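Local coordinates for protein major centromere autoantigen B (Homo sapiens, PDB 1HLV) that binds the CENP-B box DNA of centromeres through two helix-turn-helix domains and kinks that DNA, at residues S14-E19 and S43-N48; E21-L26 and A32-I37; D75-L80 and E102-I107. All coordinates share one frame; numbering follows the deposited sequence.

In the fold
Interactions 1 and 2 lie in the N-terminal DNA-binding domain and share helix 10-22. They touch: Ile16 packs on Phe35 and Ile37, and Glu19 forms a salt bridge to Arg34. Interaction 1 is core, with isoleucine packing behind a DNA-reading helix. Interaction 2 is a small surface contact in which a leucine methyl lies against a guanidinium. Interaction 3 is also mainly buried and aliphatic, with Leu80 at its exposed margin, but it belongs to the second domain, of the Tc5 transposase type, and joins helices 75-88 and 97-111. It is about 33 Å from interaction 1 and about 42 Å from interaction 2, centre to centre, on the other side of the chain's centre.

Interaction 1: S14-E19 and S43-N48; sequences SRIIQE and STILKN. With nucleotides of chain A; nucleotides of chain B.
Ile45 overlaps both Ile16 and Ile17, using a different branch for each. This is the core of the N-terminal helix-turn-helix domain. It packs helix 10-22 against helix 39-47, the recognition helix that meets the DNA. The two short segments run nearly perpendicular, at 88°, with their axes 9.9 Å apart. With Ile45 chi1 at -72°, Ile45 CG2 is anti to the backbone N and turned to Ile17, where it meets Ile17 CG1 at 3.7 Å. The longer branch of Ile45 ends in CD1, which meets Ile16 CD1 at 3.9 Å. Those two side chains cross at about a right angle. Leu46 adds a looser edge, with CD2 4.5 Å from Ile17 CA. Ile52 of helix 49-59 touches both Ile17 and Ile45, and Phe35 of helix 28-35 packs on Ile16, so helices 10-22, 28-35, 39-47 and 49-59 all meet here.

The other side of helix 39-47 faces the DNA. Thr44 CG2 packs 3.3 Å from C5 of DC15 of chain B, a base contact. Ser43 CB lies 3.4 Å from the thymine methyl C7 of DT5 of chain A. The aliphatic part of Lys47 runs beside the phosphate of that nucleotide. Ser43 also holds the backbone of the other thymidine. Ser43 OG, also paired with Pro39 O, hydrogen-bonds to OP2 of DT4 of chain A at 2.7 Å.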
loop_
_atom_site.group_PDB
_atom_site.type_symbol
_atom_site.label_atom_id
_atom_site.label_comp_id
_atom_site.label_asym_id
_atom_site.label_seq_id
_atom_site.Cartn_x
_atom_site.Cartn_y
_atom_site.Cartn_z
ATOM N N SER C 14 4.263 -1.576 -11.356
ATOM C CA SER C 14 4.271 -0.232 -11.904
ATOM C C SER C 14 5.187 -0.191 -13.143
ATOM O O SER C 14 4.856 0.427 -14.160
ATOM C CB SER C 14 4.775 0.749 -10.850
ATOM O OG SER C 14 4.856 2.051 -11.379
ATOM N N ARG C 15 6.334 -0.860 -13.056
ATOM C CA ARG C 15 7.275 -0.886 -14.166
ATOM C C ARG C 15 6.656 -1.604 -15.361
ATOM O O ARG C 15 6.772 -1.149 -16.502
ATOM C CB ARG C 15 8.574 -1.584 -13.751
ATOM C CG ARG C 15 9.630 -1.616 -14.847
ATOM C CD ARG C 15 10.886 -2.341 -14.391
ATOM N NE ARG C 15 11.824 -2.579 -15.488
ATOM C CZ ARG C 15 12.950 -3.280 -15.373
ATOM N NH1 ARG C 15 13.287 -3.813 -14.207
ATOM N NH2 ARG C 15 13.736 -3.459 -16.427
ATOM N N ILE C 16 6.001 -2.729 -15.096
ATOM C CA ILE C 16 5.352 -3.501 -16.148
ATOM C C ILE C 16 4.318 -2.628 -16.863
ATOM O O ILE C 16 4.250 -2.605 -18.092
ATOM C CB ILE C 16 4.665 -4.759 -15.556
ATOM C CG1 ILE C 16 5.733 -5.727 -15.056
ATOM C CG2 ILE C 16 3.784 -5.434 -16.593
ATOM C CD1 ILE C 16 5.185 -6.944 -14.356
ATOM N N ILE C 17 3.519 -1.906 -16.083
ATOM C CA ILE C 17 2.498 -1.025 -16.630
ATOM C C ILE C 17 3.154 0.027 -17.512
ATOM O O ILE C 17 2.736 0.258 -18.642
ATOM C CB ILE C 17 1.715 -0.324 -15.497
ATOM C CG1 ILE C 17 0.789 -1.330 -14.813
ATOM C CG2 ILE C 17 0.916 0.844 -16.044
ATOM C CD1 ILE C 17 0.260 -0.850 -13.478
ATOM N N GLN C 18 4.190 0.660 -16.976
ATOM C CA GLN C 18 4.917 1.694 -17.696
ATOM C C GLN C 18 5.493 1.141 -18.998
ATOM O O GLN C 18 5.556 1.842 -20.011
ATOM C CB GLN C 18 6.046 2.230 -16.820
ATOM C CG GLN C 18 6.903 3.278 -17.495
ATOM C CD GLN C 18 8.148 3.621 -16.698
ATOM O OE1 GLN C 18 8.978 4.419 -17.141
ATOM N NE2 GLN C 18 8.290 3.016 -15.516
ATOM N N GLU C 19 5.914 -0.116 -18.968
ATOM C CA GLU C 19 6.483 -0.743 -20.150
ATOM C C GLU C 19 5.454 -0.807 -21.277
ATOM O O GLU C 19 5.767 -0.524 -22.435
ATOM C CB GLU C 19 6.971 -2.157 -19.825
ATOM C CG GLU C 19 7.706 -2.834 -20.970
ATOM C CD GLU C 19 9.113 -2.289 -21.165
ATOM O OE1 GLU C 19 9.391 -1.161 -20.703
ATOM O OE2 GLU C 19 9.940 -2.986 -21.791
ATOM N N SER C 43 -2.441 -9.119 -18.230
ATOM C CA SER C 43 -3.764 -8.560 -18.474
ATOM C C SER C 43 -4.387 -8.055 -17.174
ATOM O O SER C 43 -4.856 -6.914 -17.094
ATOM C CB SER C 43 -4.681 -9.611 -19.099
ATOM O OG SER C 43 -4.227 -9.989 -20.385
ATOM N N THR C 44 -4.388 -8.902 -16.149
ATOM C CA THR C 44 -4.979 -8.489 -14.891
ATOM C C THR C 44 -4.232 -7.295 -14.290
ATOM O O THR C 44 -4.850 -6.438 -13.663
ATOM C CB THR C 44 -5.106 -9.681 -13.906
ATOM O OG1 THR C 44 -4.901 -9.225 -12.565
ATOM C CG2 THR C 44 -4.142 -10.767 -14.251
ATOM N N ILE C 45 -2.921 -7.209 -14.508
ATOM C CA ILE C 45 -2.170 -6.057 -14.012
ATOM C C ILE C 45 -2.657 -4.798 -14.742
ATOM O O ILE C 45 -2.921 -3.759 -14.124
ATOM C CB ILE C 45 -0.656 -6.200 -14.268
ATOM C CG1 ILE C 45 -0.060 -7.258 -13.329
ATOM C CG2 ILE C 45 0.030 -4.849 -14.093
ATOM C CD1 ILE C 45 1.445 -7.466 -13.507
ATOM N N LEU C 46 -2.763 -4.894 -16.066
ATOM C CA LEU C 46 -3.228 -3.770 -16.867
ATOM C C LEU C 46 -4.646 -3.368 -16.481
ATOM O O LEU C 46 -4.958 -2.180 -16.433
ATOM C CB LEU C 46 -3.167 -4.106 -18.360
ATOM C CG LEU C 46 -1.759 -4.223 -18.950
ATOM C CD1 LEU C 46 -1.859 -4.446 -20.450
ATOM C CD2 LEU C 46 -0.962 -2.962 -18.662
ATOM N N LYS C 47 -5.510 -4.340 -16.200
ATOM C CA LYS C 47 -6.861 -3.976 -15.814
ATOM C C LYS C 47 -6.907 -3.258 -14.458
ATOM O O LYS C 47 -7.784 -2.428 -14.225
ATOM C CB LYS C 47 -7.786 -5.193 -15.770
ATOM C CG LYS C 47 -9.227 -4.754 -15.554
ATOM C CD LYS C 47 -10.254 -5.820 -15.880
ATOM C CE LYS C 47 -11.668 -5.223 -15.852
ATOM N NZ LYS C 47 -12.751 -6.222 -16.167
ATOM N N ASN C 48 -5.969 -3.575 -13.567
ATOM C CA ASN C 48 -5.922 -2.942 -12.251
ATOM C C ASN C 48 -4.978 -1.751 -12.261
ATOM O O ASN C 48 -4.627 -1.211 -11.219
ATOM C CB ASN C 48 -5.471 -3.947 -11.191
ATOM C CG ASN C 48 -6.443 -5.102 -11.040
ATOM O OD1 ASN C 48 -7.652 -4.897 -10.960
ATOM N ND2 ASN C 48 -5.916 -6.326 -10.992
ATOM P P DT A 4 -4.567 -7.673 -23.169
ATOM O OP1 DT A 4 -4.477 -6.190 -23.222
ATOM O OP2 DT A 4 -3.499 -8.456 -22.494
ATOM O "O5'" DT A 4 -5.971 -8.040 -22.531
ATOM C "C5'" DT A 4 -7.142 -7.832 -23.304
ATOM C "C4'" DT A 4 -8.321 -8.551 -22.701
ATOM O "O4'" DT A 4 -8.249 -9.979 -22.935
ATOM C "C3'" DT A 4 -8.496 -8.356 -21.198
ATOM O "O3'" DT A 4 -9.836 -7.942 -20.958
ATOM C "C2'" DT A 4 -8.227 -9.739 -20.616
ATOM C "C1'" DT A 4 -8.618 -10.668 -21.755
ATOM N N1 DT A 4 -7.949 -11.988 -21.777
ATOM C C2 DT A 4 -8.739 -13.120 -21.775
ATOM O O2 DT A 4 -9.961 -13.084 -21.715
ATOM N N3 DT A 4 -8.046 -14.304 -21.847
ATOM C C4 DT A 4 -6.677 -14.466 -21.913
ATOM O O4 DT A 4 -6.193 -15.594 -22.004
ATOM C C5 DT A 4 -5.910 -13.246 -21.875
ATOM C C7 DT A 4 -4.415 -13.334 -21.895
ATOM C C6 DT A 4 -6.576 -12.080 -21.814
ATOM P P DT A 5 -10.259 -7.394 -19.515
ATOM O OP1 DT A 5 -11.057 -6.149 -19.692
ATOM O OP2 DT A 5 -9.048 -7.367 -18.653
ATOM O "O5'" DT A 5 -11.240 -8.551 -19.037
ATOM C "C5'" DT A 5 -12.286 -8.975 -19.895
ATOM C "C4'" DT A 5 -12.959 -10.210 -19.351
ATOM O "O4'" DT A 5 -12.128 -11.382 -19.524
ATOM C "C3'" DT A 5 -13.345 -10.171 -17.875
ATOM O "O3'" DT A 5 -14.661 -10.718 -17.759
ATOM C "C2'" DT A 5 -12.311 -11.075 -17.217
ATOM C "C1'" DT A 5 -12.059 -12.106 -18.307
ATOM N N1 DT A 5 -10.758 -12.806 -18.286
ATOM C C2 DT A 5 -10.771 -14.178 -18.380
ATOM O O2 DT A 5 -11.801 -14.837 -18.367
ATOM N N3 DT A 5 -9.530 -14.758 -18.483
ATOM C C4 DT A 5 -8.305 -14.113 -18.475
ATOM O O4 DT A 5 -7.270 -14.758 -18.622
ATOM C C5 DT A 5 -8.362 -12.683 -18.303
ATOM C C7 DT A 5 -7.080 -11.915 -18.225
ATOM C C6 DT A 5 -9.568 -12.104 -18.218
ATOM P P DC B 15 1.508 -15.814 -11.482
ATOM O OP1 DC B 15 2.558 -16.718 -10.943
ATOM O OP2 DC B 15 1.904 -14.645 -12.311
ATOM O "O5'" DC B 15 0.455 -16.713 -12.265
ATOM C "C5'" DC B 15 0.024 -17.953 -11.714
ATOM C "C4'" DC B 15 -1.106 -18.531 -12.535
ATOM O "O4'" DC B 15 -2.346 -17.821 -12.298
ATOM C "C3'" DC B 15 -0.894 -18.502 -14.048
ATOM O "O3'" DC B 15 -1.480 -19.683 -14.594
ATOM C "C2'" DC B 15 -1.731 -17.309 -14.480
ATOM C "C1'" DC B 15 -2.917 -17.460 -13.547
ATOM N N1 DC B 15 -3.776 -16.279 -13.339
ATOM C C2 DC B 15 -5.047 -16.478 -12.785
ATOM O O2 DC B 15 -5.400 -17.633 -12.503
ATOM N N3 DC B 15 -5.855 -15.414 -12.569
ATOM C C4 DC B 15 -5.435 -14.183 -12.884
ATOM N N4 DC B 15 -6.260 -13.156 -12.635
ATOM C C5 DC B 15 -4.148 -13.951 -13.461
ATOM C C6 DC B 15 -3.358 -15.020 -13.669
#

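Interaction 2: E21-L26 and A32-I37; sequences EENPDL and ARRFNI
The turn between the first two helices of the N-terminal helix-turn-helix domain is where Leu26 meets Arg34. Residues Asn23 to Leu26 form a type I beta turn after helix 10-22, with Leu26 N bonded to Asn23 O. The chain then enters helix 28-35, which carries Arg34. Leu26 CD1 lies over one face of the Arg34 guanidinium, 3.4 Å above its plane and offset toward the rim. Arg34 NH2 is the nearest guanidinium atom to Leu26 CD1, at 3.6 Å, and Arg34 CZ is 3.7 Å from that methyl. Leu26 CD2 is farther off, 4.1 Å from Arg34 NH2. The two side chains cross at about a right angle. The Arg34 chain is extended from CG to NE, and this carries the flat group across to the turn.

Asn23 is a looser neighbour. Asn23 OD1 is 4.4 Å from Arg34 NH1 and approaches obliquely. Its ND2 instead bonds to the backbone oxygen of Glu19. Two carboxylates meet the charge of Arg34: Glu30 of its own helix at NE and Glu19 of helix 10-22 at NH1. Bonds at two nitrogens would limit rotation of the guanidinium, consistent with a fixed face toward Leu26.

The C-terminal end of helix 28-35 has a Schellman motif: Asn36 has positive phi, Ile37 N bonds to Ala32 O and Asn36 N to Arg33 O. The contact lies at the protein surface. Next to it along helix 28-35, Phe35 packs on helix 10-22, while Ala32 and Ile37 touch Leu42 of helix 39-47.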
loop_
_atom_site.group_PDB
_atom_site.type_symbol
_atom_site.label_atom_id
_atom_site.label_comp_id
_atom_site.label_asym_id
_atom_site.label_seq_id
_atom_site.Cartn_x
_atom_site.Cartn_y
_atom_site.Cartn_z
ATOM N N GLU C 21 2.755 1.107 -21.710
ATOM C CA GLU C 21 2.371 2.427 -22.197
ATOM C C GLU C 21 3.445 3.089 -23.066
ATOM O O GLU C 21 3.135 3.950 -23.889
ATOM C CB GLU C 21 2.020 3.336 -21.019
ATOM C CG GLU C 21 0.968 2.728 -20.103
ATOM C CD GLU C 21 0.503 3.679 -19.011
ATOM O OE1 GLU C 21 1.362 4.374 -18.419
ATOM O OE2 GLU C 21 -0.722 3.717 -18.739
ATOM N N GLU C 22 4.699 2.683 -22.893
ATOM C CA GLU C 22 5.794 3.252 -23.673
ATOM C C GLU C 22 6.116 2.418 -24.911
ATOM O O GLU C 22 6.920 2.821 -25.745
ATOM C CB GLU C 22 7.052 3.376 -22.813
ATOM C CG GLU C 22 6.849 4.156 -21.536
ATOM C CD GLU C 22 8.112 4.236 -20.704
ATOM O OE1 GLU C 22 8.847 3.224 -20.648
ATOM O OE2 GLU C 22 8.365 5.299 -20.095
ATOM N N ASN C 23 5.489 1.253 -25.025
ATOM C CA ASN C 23 5.725 0.368 -26.158
ATOM C C ASN C 23 4.407 -0.179 -26.687
ATOM O O ASN C 23 4.209 -1.395 -26.766
ATOM C CB ASN C 23 6.626 -0.789 -25.731
ATOM C CG ASN C 23 8.005 -0.326 -25.307
ATOM O OD1 ASN C 23 8.962 -0.411 -26.076
ATOM N ND2 ASN C 23 8.114 0.178 -24.079
ATOM N N PRO C 24 3.484 0.718 -27.062
ATOM C CA PRO C 24 2.175 0.314 -27.585
ATOM C C PRO C 24 2.242 -0.557 -28.838
ATOM O O PRO C 24 1.276 -1.243 -29.171
ATOM C CB PRO C 24 1.479 1.651 -27.841
ATOM C CG PRO C 24 2.628 2.579 -28.145
ATOM C CD PRO C 24 3.639 2.184 -27.100
ATOM N N ASP C 25 3.383 -0.542 -29.522
ATOM C CA ASP C 25 3.529 -1.337 -30.738
ATOM C C ASP C 25 4.149 -2.718 -30.543
ATOM O O ASP C 25 4.703 -3.300 -31.481
ATOM C CB ASP C 25 4.330 -0.560 -31.789
ATOM C CG ASP C 25 3.563 0.631 -32.337
ATOM O OD1 ASP C 25 2.350 0.477 -32.613
ATOM O OD2 ASP C 25 4.171 1.713 -32.500
ATOM N N LEU C 26 4.054 -3.245 -29.328
ATOM C CA LEU C 26 4.594 -4.568 -29.040
ATOM C C LEU C 26 3.460 -5.505 -28.658
ATOM O O LEU C 26 2.456 -5.076 -28.098
ATOM C CB LEU C 26 5.609 -4.495 -27.895
ATOM C CG LEU C 26 6.916 -3.746 -28.165
ATOM C CD1 LEU C 26 7.719 -3.638 -26.883
ATOM C CD2 LEU C 26 7.718 -4.478 -29.231
ATOM N N ALA C 32 4.887 -9.655 -21.793
ATOM C CA ALA C 32 4.773 -10.655 -20.740
ATOM C C ALA C 32 6.060 -11.483 -20.689
ATOM O O ALA C 32 6.551 -11.825 -19.610
ATOM C CB ALA C 32 3.576 -11.568 -20.998
ATOM N N ARG C 33 6.604 -11.801 -21.858
ATOM C CA ARG C 33 7.827 -12.589 -21.923
ATOM C C ARG C 33 8.992 -11.841 -21.297
ATOM O O ARG C 33 9.764 -12.416 -20.530
ATOM C CB ARG C 33 8.185 -12.935 -23.367
ATOM C CG ARG C 33 9.422 -13.819 -23.463
ATOM C CD ARG C 33 10.100 -13.731 -24.826
ATOM N NE ARG C 33 11.479 -13.262 -24.710
ATOM C CZ ARG C 33 11.838 -11.982 -24.652
ATOM N NH1 ARG C 33 10.919 -11.029 -24.706
ATOM N NH2 ARG C 33 13.118 -11.652 -24.525
ATOM N N ARG C 34 9.120 -10.561 -21.632
ATOM C CA ARG C 34 10.197 -9.736 -21.102
ATOM C C ARG C 34 10.244 -9.726 -19.582
ATOM O O ARG C 34 11.316 -9.593 -18.994
ATOM C CB ARG C 34 10.058 -8.301 -21.593
ATOM C CG ARG C 34 10.236 -8.139 -23.079
ATOM C CD ARG C 34 10.212 -6.674 -23.448
ATOM N NE ARG C 34 10.467 -6.480 -24.867
ATOM C CZ ARG C 34 10.706 -5.298 -25.421
ATOM N NH1 ARG C 34 10.720 -4.203 -24.666
ATOM N NH2 ARG C 34 10.942 -5.215 -26.724
ATOM N N PHE C 35 9.084 -9.844 -18.946
ATOM C CA PHE C 35 9.034 -9.851 -17.493
ATOM C C PHE C 35 8.843 -11.248 -16.965
ATOM O O PHE C 35 8.777 -11.458 -15.756
ATOM C CB PHE C 35 7.928 -8.929 -16.984
ATOM C CG PHE C 35 8.210 -7.484 -17.230
ATOM C CD1 PHE C 35 7.731 -6.852 -18.372
ATOM C CD2 PHE C 35 9.025 -6.771 -16.360
ATOM C CE1 PHE C 35 8.062 -5.535 -18.646
ATOM C CE2 PHE C 35 9.367 -5.445 -16.626
ATOM C CZ PHE C 35 8.883 -4.828 -17.773
ATOM N N ASN C 36 8.760 -12.204 -17.880
ATOM C CA ASN C 36 8.608 -13.599 -17.505
ATOM C C ASN C 36 7.376 -13.819 -16.629
ATOM O O ASN C 36 7.477 -14.353 -15.528
ATOM C CB ASN C 36 9.860 -14.063 -16.756
ATOM C CG ASN C 36 9.880 -15.563 -16.515
ATOM O OD1 ASN C 36 10.496 -16.032 -15.559
ATOM N ND2 ASN C 36 9.221 -16.322 -17.390
ATOM N N ILE C 37 6.220 -13.388 -17.116
ATOM C CA ILE C 37 4.965 -13.562 -16.394
ATOM C C ILE C 37 3.913 -14.035 -17.385
ATOM O O ILE C 37 3.983 -13.718 -18.573
ATOM C CB ILE C 37 4.466 -12.246 -15.770
ATOM C CG1 ILE C 37 4.318 -11.183 -16.860
ATOM C CG2 ILE C 37 5.405 -11.805 -14.668
ATOM C CD1 ILE C 37 3.691 -9.888 -16.377
#

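Interaction 3: D75-L80 and E102-I107; sequences DKLEGL and EKALRI
Ile107 points toward helix 75-88 and presents its CG2 branch to two leucines one helical turn apart. Leu77 and Leu80 each cross the isoleucine obliquely. Leu80 CD1 is 3.9 Å from Ile107 CG2, and Leu77 CG is 4.0 Å from the same methyl. The longer branch of Ile107 goes to Leu80, with CD1 4.1 Å from Leu80 CB. Leu77 starts out beside the interface rather than into it. Its CG lies anti to the backbone N (chi1 176°), and this swings the branched end to the other helix. There the two methyls divide. Leu77 CD1 approaches Ala104 O at 3.5 Å, and Leu77 CD2 faces Ala104 CB at 4.3 Å.

The segments cross at 126° in the helical core of the second DNA-binding domain, which belongs to the Tc5 transposase family in the helix-turn-helix clan. The small side chain of Ala104 lies close to the Leu77 end, and the closest CA pair is Leu77 and Ile107, 6.5 Å apart. Trp122 of helix 120-129 packs on both Leu77 and Ala104, so helix 120-129 covers this end of the contact. Leu81 touches Ala104 and Ile107 from the next position on helix 75-88. On helix 97-111, Arg106 NH2 makes a salt bridge of 2.7 Å to Glu102 OE2, with Glu102 CG over one face of the guanidinium.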
loop_
_atom_site.group_PDB
_atom_site.type_symbol
_atom_site.label_atom_id
_atom_site.label_comp_id
_atom_site.label_asym_id
_atom_site.label_seq_id
_atom_site.Cartn_x
_atom_site.Cartn_y
_atom_site.Cartn_z
ATOM N N ASP C 75 -9.050 0.708 9.063
ATOM C CA ASP C 75 -8.646 1.638 8.012
ATOM C C ASP C 75 -9.255 3.034 8.119
ATOM O O ASP C 75 -8.591 4.024 7.825
ATOM C CB ASP C 75 -8.960 1.063 6.628
ATOM C CG ASP C 75 -8.458 1.957 5.502
ATOM O OD1 ASP C 75 -9.287 2.679 4.898
ATOM O OD2 ASP C 75 -7.228 1.957 5.236
ATOM N N LYS C 76 -10.510 3.131 8.537
ATOM C CA LYS C 76 -11.125 4.448 8.641
ATOM C C LYS C 76 -10.371 5.272 9.678
ATOM O O LYS C 76 -10.080 6.446 9.454
ATOM C CB LYS C 76 -12.601 4.322 9.017
ATOM C CG LYS C 76 -13.375 5.624 8.966
ATOM C CD LYS C 76 -14.832 5.381 9.333
ATOM C CE LYS C 76 -15.642 6.680 9.406
ATOM N NZ LYS C 76 -15.983 7.266 8.078
ATOM N N LEU C 77 -10.044 4.638 10.804
ATOM C CA LEU C 77 -9.313 5.296 11.886
ATOM C C LEU C 77 -7.933 5.726 11.386
ATOM O O LEU C 77 -7.489 6.851 11.641
ATOM C CB LEU C 77 -9.182 4.345 13.083
ATOM C CG LEU C 77 -8.357 4.790 14.300
ATOM C CD1 LEU C 77 -8.699 3.950 15.528
ATOM C CD2 LEU C 77 -6.880 4.667 13.971
ATOM N N GLU C 78 -7.260 4.831 10.668
ATOM C CA GLU C 78 -5.940 5.138 10.131
ATOM C C GLU C 78 -5.942 6.356 9.210
ATOM O O GLU C 78 -4.958 7.100 9.141
ATOM C CB GLU C 78 -5.390 3.926 9.385
ATOM C CG GLU C 78 -4.882 2.857 10.327
ATOM C CD GLU C 78 -4.524 1.570 9.621
ATOM O OE1 GLU C 78 -4.000 1.636 8.481
ATOM O OE2 GLU C 78 -4.759 0.499 10.221
ATOM N N GLY C 79 -7.051 6.563 8.508
ATOM C CA GLY C 79 -7.140 7.697 7.612
ATOM C C GLY C 79 -7.095 8.972 8.417
ATOM O O GLY C 79 -6.294 9.868 8.140
ATOM N N LEU C 80 -7.951 9.047 9.430
ATOM C CA LEU C 80 -8.009 10.218 10.296
ATOM C C LEU C 80 -6.685 10.469 11.029
ATOM O O LEU C 80 -6.215 11.604 11.104
ATOM C CB LEU C 80 -9.161 10.051 11.288
ATOM C CG LEU C 80 -10.495 9.989 10.525
ATOM C CD1 LEU C 80 -11.632 9.492 11.418
ATOM C CD2 LEU C 80 -10.782 11.375 9.943
ATOM N N GLU C 102 -2.204 7.573 21.795
ATOM C CA GLU C 102 -3.221 8.251 22.582
ATOM C C GLU C 102 -4.305 8.787 21.647
ATOM O O GLU C 102 -5.508 8.632 21.892
ATOM C CB GLU C 102 -2.552 9.390 23.340
ATOM C CG GLU C 102 -3.420 10.154 24.297
ATOM C CD GLU C 102 -2.615 11.221 25.010
ATOM O OE1 GLU C 102 -1.654 10.852 25.726
ATOM O OE2 GLU C 102 -2.928 12.423 24.848
ATOM N N LYS C 103 -3.855 9.411 20.566
ATOM C CA LYS C 103 -4.748 9.973 19.572
ATOM C C LYS C 103 -5.582 8.889 18.892
ATOM O O LYS C 103 -6.753 9.097 18.611
ATOM C CB LYS C 103 -3.934 10.739 18.528
ATOM C CG LYS C 103 -4.768 11.398 17.451
ATOM C CD LYS C 103 -5.702 12.449 18.028
ATOM C CE LYS C 103 -6.386 13.233 16.923
ATOM N NZ LYS C 103 -7.307 14.275 17.460
ATOM N N ALA C 104 -4.979 7.733 18.638
ATOM C CA ALA C 104 -5.685 6.637 17.985
ATOM C C ALA C 104 -6.817 6.099 18.853
ATOM O O ALA C 104 -7.896 5.763 18.352
ATOM C CB ALA C 104 -4.721 5.520 17.642
ATOM N N LEU C 105 -6.572 6.010 20.156
ATOM C CA LEU C 105 -7.597 5.516 21.066
ATOM C C LEU C 105 -8.769 6.496 21.156
ATOM O O LEU C 105 -9.911 6.080 21.356
ATOM C CB LEU C 105 -6.993 5.258 22.449
ATOM C CG LEU C 105 -6.075 4.027 22.536
ATOM C CD1 LEU C 105 -5.463 3.935 23.928
ATOM C CD2 LEU C 105 -6.870 2.757 22.226
ATOM N N ARG C 106 -8.489 7.788 20.994
ATOM C CA ARG C 106 -9.537 8.806 21.045
ATOM C C ARG C 106 -10.384 8.783 19.779
ATOM O O ARG C 106 -11.599 8.947 19.839
ATOM C CB ARG C 106 -8.938 10.203 21.201
ATOM C CG ARG C 106 -8.391 10.520 22.571
ATOM C CD ARG C 106 -7.578 11.796 22.478
ATOM N NE ARG C 106 -6.954 12.185 23.738
ATOM C CZ ARG C 106 -5.989 13.097 23.829
ATOM N NH1 ARG C 106 -5.544 13.697 22.728
ATOM N NH2 ARG C 106 -5.475 13.418 25.011
ATOM N N ILE C 107 -9.732 8.609 18.633
ATOM C CA ILE C 107 -10.430 8.547 17.361
ATOM C C ILE C 107 -11.327 7.306 17.385
ATOM O O ILE C 107 -12.463 7.341 16.915
ATOM C CB ILE C 107 -9.430 8.459 16.190
ATOM C CG1 ILE C 107 -8.588 9.737 16.138
ATOM C CG2 ILE C 107 -10.162 8.270 14.867
ATOM C CD1 ILE C 107 -7.536 9.751 15.023
#